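Local coordinates for protein 1-carboxybiuret hydrolase subunit AtzE (Pseudomonas sp., PDB 6C62) that hydrolyses 1-carboxybiuret to urea-1,3-dicarboxylate and ammonia, a step in the bacterial breakdown of the herbicide atrazine, at residues A[257-262]-A[283-288]; A[409-414]-A[429-434]. All coordinates share one frame; numbering follows the deposited sequence.

Contact 1: residues A[257-262]-A[283-288]; sequences IGVLGG and LGASEV
Ile257 and Ala285 meet in the tightly packed, buried part of this contact. The methyl CB of Ala285 sits 3.3 Å from the carbonyl oxygen O of Ile257 and 3.8 Å from the branch CG2 of Ile257. Ile257 divides its side chain between two neighbours: with CG1 anti to the carbonyl carbon (chi1 -47°), the longer arm runs beside the backbone N and brings CD1 to 4.2 Å from CB of Leu283, the two side chains crossing at about a right angle. Val259 reaches the same methyl from further along the strand, its CG2 4.0 Å from CB of Ala285. Ile252, strand 366-370 and helix 437-449 close round this apolar part, Ile257 and Leu283 both touching Ile368.

The solvent side, formed by Glu287 and Val288, is looser. There the backbone does the holding: Val259 N donates to Glu287 O over 3.0 Å in a nearly straight bond (174°), and Val259 O receives a CA-H...O contact from CA of Val288. Beyond it, CG1 of Val288 rests on the bare CA of Gly261 at 3.8 Å, where a side chain would collide with it. Val288 is itself exposed, and Glu287 OE1 makes a salt bridge with Arg256, the residue just before the strand.

Gly284, at positive phi, ends helix 270-283 in a Schellman motif, from which the chain turns back to pair Val288 in parallel with Val259. Strand, helix and parallel edge strand make up a beta-alpha-beta unit at one margin of the mixed sheet of this amidase-family enzyme.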
loop_
_atom_site.group_PDB
_atom_site.type_symbol
_atom_site.label_atom_id
_atom_site.label_comp_id
_atom_site.label_asym_id
_atom_site.label_seq_id
_atom_site.Cartn_x
_atom_site.Cartn_y
_atom_site.Cartn_z
ATOM N N ILE A 257 -21.366 14.738 20.919
ATOM C CA ILE A 257 -20.023 14.662 21.513
ATOM C C ILE A 257 -20.023 13.560 22.540
ATOM O O ILE A 257 -20.869 13.528 23.412
ATOM C CB ILE A 257 -19.575 16.020 22.124
ATOM C CG1 ILE A 257 -19.850 17.174 21.141
ATOM C CG2 ILE A 257 -18.095 15.991 22.587
ATOM C CD1 ILE A 257 -19.192 18.496 21.492
ATOM N N GLY A 258 -19.082 12.642 22.438
ATOM C CA GLY A 258 -18.942 11.552 23.366
ATOM C C GLY A 258 -17.589 11.427 24.016
ATOM O O GLY A 258 -16.599 12.018 23.562
ATOM N N VAL A 259 -17.558 10.650 25.090
ATOM C CA VAL A 259 -16.356 10.376 25.855
ATOM C C VAL A 259 -15.941 8.925 25.638
ATOM O O VAL A 259 -16.761 8.014 25.836
ATOM C CB VAL A 259 -16.613 10.574 27.372
ATOM C CG1 VAL A 259 -15.376 10.325 28.184
ATOM C CG2 VAL A 259 -17.095 11.956 27.664
ATOM N N LEU A 260 -14.683 8.689 25.234
ATOM C CA LEU A 260 -14.231 7.326 24.951
ATOM C C LEU A 260 -14.030 6.562 26.236
ATOM O O LEU A 260 -13.514 7.108 27.173
ATOM C CB LEU A 260 -12.948 7.286 24.120
ATOM C CG LEU A 260 -13.057 7.849 22.706
ATOM C CD1 LEU A 260 -11.738 7.683 21.986
ATOM C CD2 LEU A 260 -14.163 7.127 21.941
ATOM N N GLY A 261 -14.469 5.312 26.281
ATOM C CA GLY A 261 -14.257 4.464 27.423
ATOM C C GLY A 261 -13.311 3.345 27.093
ATOM O O GLY A 261 -12.508 3.447 26.140
ATOM N N GLY A 262 -13.443 2.266 27.853
ATOM C CA GLY A 262 -12.631 1.053 27.708
ATOM C C GLY A 262 -11.138 1.333 27.722
ATOM O O GLY A 262 -10.639 1.824 28.728
ATOM N N LEU A 283 -18.117 20.604 27.406
ATOM C CA LEU A 283 -18.631 20.349 26.065
ATOM C C LEU A 283 -19.993 19.673 26.003
ATOM O O LEU A 283 -20.482 19.409 24.918
ATOM C CB LEU A 283 -17.616 19.500 25.244
ATOM C CG LEU A 283 -16.272 20.234 25.025
ATOM C CD1 LEU A 283 -15.238 19.294 24.456
ATOM C CD2 LEU A 283 -16.407 21.409 24.090
ATOM N N GLY A 284 -20.600 19.381 27.148
ATOM C CA GLY A 284 -21.904 18.707 27.182
ATOM C C GLY A 284 -21.891 17.270 26.698
ATOM O O GLY A 284 -22.877 16.779 26.194
ATOM N N ALA A 285 -20.763 16.583 26.862
ATOM C CA ALA A 285 -20.657 15.177 26.488
ATOM C C ALA A 285 -20.900 14.352 27.709
ATOM O O ALA A 285 -20.226 14.549 28.716
ATOM C CB ALA A 285 -19.273 14.849 25.971
ATOM N N SER A 286 -21.859 13.435 27.636
ATOM C CA SER A 286 -22.149 12.546 28.796
ATOM C C SER A 286 -22.125 11.073 28.475
ATOM O O SER A 286 -21.826 10.282 29.368
ATOM C CB SER A 286 -23.473 12.890 29.430
ATOM O OG SER A 286 -24.451 13.052 28.420
ATOM N N GLU A 287 -22.378 10.700 27.220
ATOM C CA GLU A 287 -22.327 9.312 26.805
ATOM C C GLU A 287 -20.903 8.767 26.692
ATOM O O GLU A 287 -20.025 9.435 26.159
ATOM C CB GLU A 287 -23.037 9.141 25.493
ATOM C CG GLU A 287 -24.464 8.683 25.652
ATOM C CD GLU A 287 -25.135 8.484 24.313
ATOM O OE1 GLU A 287 -24.941 7.378 23.720
ATOM O OE2 GLU A 287 -25.839 9.450 23.887
ATOM N N VAL A 288 -20.694 7.568 27.212
ATOM C CA VAL A 288 -19.433 6.837 27.086
ATOM C C VAL A 288 -19.545 5.999 25.794
ATOM O O VAL A 288 -20.543 5.339 25.562
ATOM C CB VAL A 288 -19.151 6.007 28.333
ATOM C CG1 VAL A 288 -17.958 5.080 28.130
ATOM C CG2 VAL A 288 -18.928 6.919 29.538
#

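Contact 2: residues A[409-414]-A[429-434]; sequences CPVVAA and QLIAAP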
loop_
_atom_site.group_PDB
_atom_site.type_symbol
_atom_site.label_atom_id
_atom_site.label_comp_id
_atom_site.label_asym_id
_atom_site.label_seq_id
_atom_site.Cartn_x
_atom_site.Cartn_y
_atom_site.Cartn_z
ATOM N N CYS A 409 -7.554 10.103 11.855
ATOM C CA CYS A 409 -8.560 11.085 12.232
ATOM C C CYS A 409 -7.888 12.357 12.746
ATOM O O CYS A 409 -6.912 12.270 13.472
ATOM C CB CYS A 409 -9.430 10.532 13.370
ATOM S SG CYS A 409 -10.431 9.121 12.957
ATOM N N PRO A 410 -8.423 13.525 12.441
ATOM C CA PRO A 410 -7.823 14.729 12.982
ATOM C C PRO A 410 -8.075 14.899 14.488
ATOM O O PRO A 410 -9.092 14.433 15.010
ATOM C CB PRO A 410 -8.498 15.860 12.171
ATOM C CG PRO A 410 -9.844 15.310 11.845
ATOM C CD PRO A 410 -9.591 13.815 11.613
ATOM N N VAL A 411 -7.130 15.563 15.181
ATOM C CA VAL A 411 -7.159 15.717 16.644
ATOM C C VAL A 411 -6.621 17.052 17.024
ATOM O O VAL A 411 -5.579 17.423 16.517
ATOM C CB VAL A 411 -6.269 14.664 17.375
ATOM C CG1 VAL A 411 -6.267 14.880 18.895
ATOM C CG2 VAL A 411 -6.684 13.262 17.043
ATOM N N VAL A 412 -7.340 17.781 17.884
ATOM C CA VAL A 412 -6.767 18.954 18.605
ATOM C C VAL A 412 -6.458 18.465 20.004
ATOM O O VAL A 412 -7.303 17.823 20.681
ATOM C CB VAL A 412 -7.723 20.117 18.664
ATOM C CG1 VAL A 412 -7.310 21.185 19.681
ATOM C CG2 VAL A 412 -7.822 20.770 17.327
ATOM N N ALA A 413 -5.244 18.758 20.421
ATOM C CA ALA A 413 -4.783 18.506 21.778
ATOM C C ALA A 413 -4.868 19.821 22.581
ATOM O O ALA A 413 -4.202 20.798 22.278
ATOM C CB ALA A 413 -3.384 17.958 21.810
ATOM N N ALA A 414 -5.816 19.850 23.492
ATOM C CA ALA A 414 -6.136 21.036 24.279
ATOM C C ALA A 414 -5.482 20.933 25.678
ATOM O O ALA A 414 -5.671 19.930 26.373
ATOM C CB ALA A 414 -7.641 21.154 24.436
ATOM N N GLN A 429 -7.468 15.042 23.996
ATOM C CA GLN A 429 -7.682 14.869 22.549
ATOM C C GLN A 429 -9.157 15.139 22.214
ATOM O O GLN A 429 -10.064 14.520 22.807
ATOM C CB GLN A 429 -7.357 13.440 22.110
ATOM C CG GLN A 429 -5.927 12.987 22.338
ATOM C CD GLN A 429 -5.640 11.628 21.717
ATOM O OE1 GLN A 429 -5.314 11.552 20.521
ATOM N NE2 GLN A 429 -5.709 10.545 22.517
ATOM N N LEU A 430 -9.377 16.039 21.268
ATOM C CA LEU A 430 -10.686 16.271 20.658
ATOM C C LEU A 430 -10.602 15.707 19.240
ATOM O O LEU A 430 -9.891 16.245 18.374
ATOM C CB LEU A 430 -10.977 17.759 20.657
ATOM C CG LEU A 430 -10.847 18.471 22.031
ATOM C CD1 LEU A 430 -10.897 19.957 21.860
ATOM C CD2 LEU A 430 -11.913 18.011 22.964
ATOM N N ILE A 431 -11.258 14.572 19.023
ATOM C CA ILE A 431 -11.052 13.717 17.846
ATOM C C ILE A 431 -12.292 13.851 17.002
ATOM O O ILE A 431 -13.412 13.726 17.517
ATOM C CB ILE A 431 -10.889 12.238 18.219
ATOM C CG1 ILE A 431 -9.845 12.063 19.313
ATOM C CG2 ILE A 431 -10.515 11.381 17.034
ATOM C CD1 ILE A 431 -9.919 10.782 20.095
ATOM N N ALA A 432 -12.111 14.065 15.713
ATOM C CA ALA A 432 -13.221 14.084 14.760
ATOM C C ALA A 432 -12.957 13.141 13.600
ATOM O O ALA A 432 -11.868 12.561 13.469
ATOM C CB ALA A 432 -13.431 15.515 14.258
ATOM N N ALA A 433 -13.972 12.978 12.740
ATOM C CA ALA A 433 -13.857 12.137 11.555
ATOM C C ALA A 433 -12.817 12.699 10.600
ATOM O O ALA A 433 -12.592 13.900 10.615
ATOM C CB ALA A 433 -15.202 12.067 10.836
ATOM N N PRO A 434 -12.223 11.848 9.727
ATOM C CA PRO A 434 -11.406 12.343 8.660
ATOM C C PRO A 434 -11.997 13.526 7.937
ATOM O O PRO A 434 -13.138 13.463 7.509
ATOM C CB PRO A 434 -11.247 11.142 7.716
ATOM C CG PRO A 434 -11.349 9.982 8.687
ATOM C CD PRO A 434 -12.446 10.391 9.624
#
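Val411 and Ile431 lie side by side and point the same way, CG2 of Val411 4.1 Å from CG1 of Ile431. Gln429 leaves the same face but slants across Val411, whose CG1 packs 3.7 Å from CB of the glutamine. That branch of Val411 reaches it by standing anti to the backbone N (chi1 178°). Past CG, the amide of Gln429 turns to partners elsewhere: NE2 bonds to the carbonyls of Pro370 and Leu400, OE1 to Arg176. These bonds fix both ends of the amide; the Gln429 side chain lies about 11 Å from that of Ser174, the probable acyl-ester nucleophile. Val412 and Leu430 occupy the opposite face, where CD1 of Leu430 also meets CB of Ala414.

Strands 411-416 and 426-432 form an antiparallel beta hairpin within the mixed sheet of the amidase fold, and Val412 with Leu430 is its hydrogen-bonded pair here. Leu430 N reaches Val412 O at 2.8 Å, and Val412 N bonds back to Leu430 O. Further on, Ala432 N binds Pro410 O at 3.1 Å. The ring of Pro410 lies against the facing backbone, its CD 3.2 Å from Ala433 O, and its CG faces CB of Ala432. An alanine in place of Pro410 would probably leave a gap beside Ala432 and Ala433 where the ring had packed. CB of Cys409 touches CG2 of Ile431 at 3.9 Å, and SG lies near CD of Pro434.

Followed from the N terminus, the chain reaches contact 1 first, where it closes a largely helical excursion: 257-262 leads through helix 270-283 and back to 283-288. Contact 2 opens only later, and 409-414 returns as 429-434 after a hairpin excursion without helix. The two loops therefore stand in series, neither nested nor crossed. Both belong to the same mixed sheet, contact 1 at its margin and contact 2 further in, with strand 366-370 between strands 257-260 and 426-432. The centres are about 14 Å apart, yet side chains bridge the gap: Leu283 CD1 packs 3.9 Å from Leu430 CD2, and Leu260 meets Ile431.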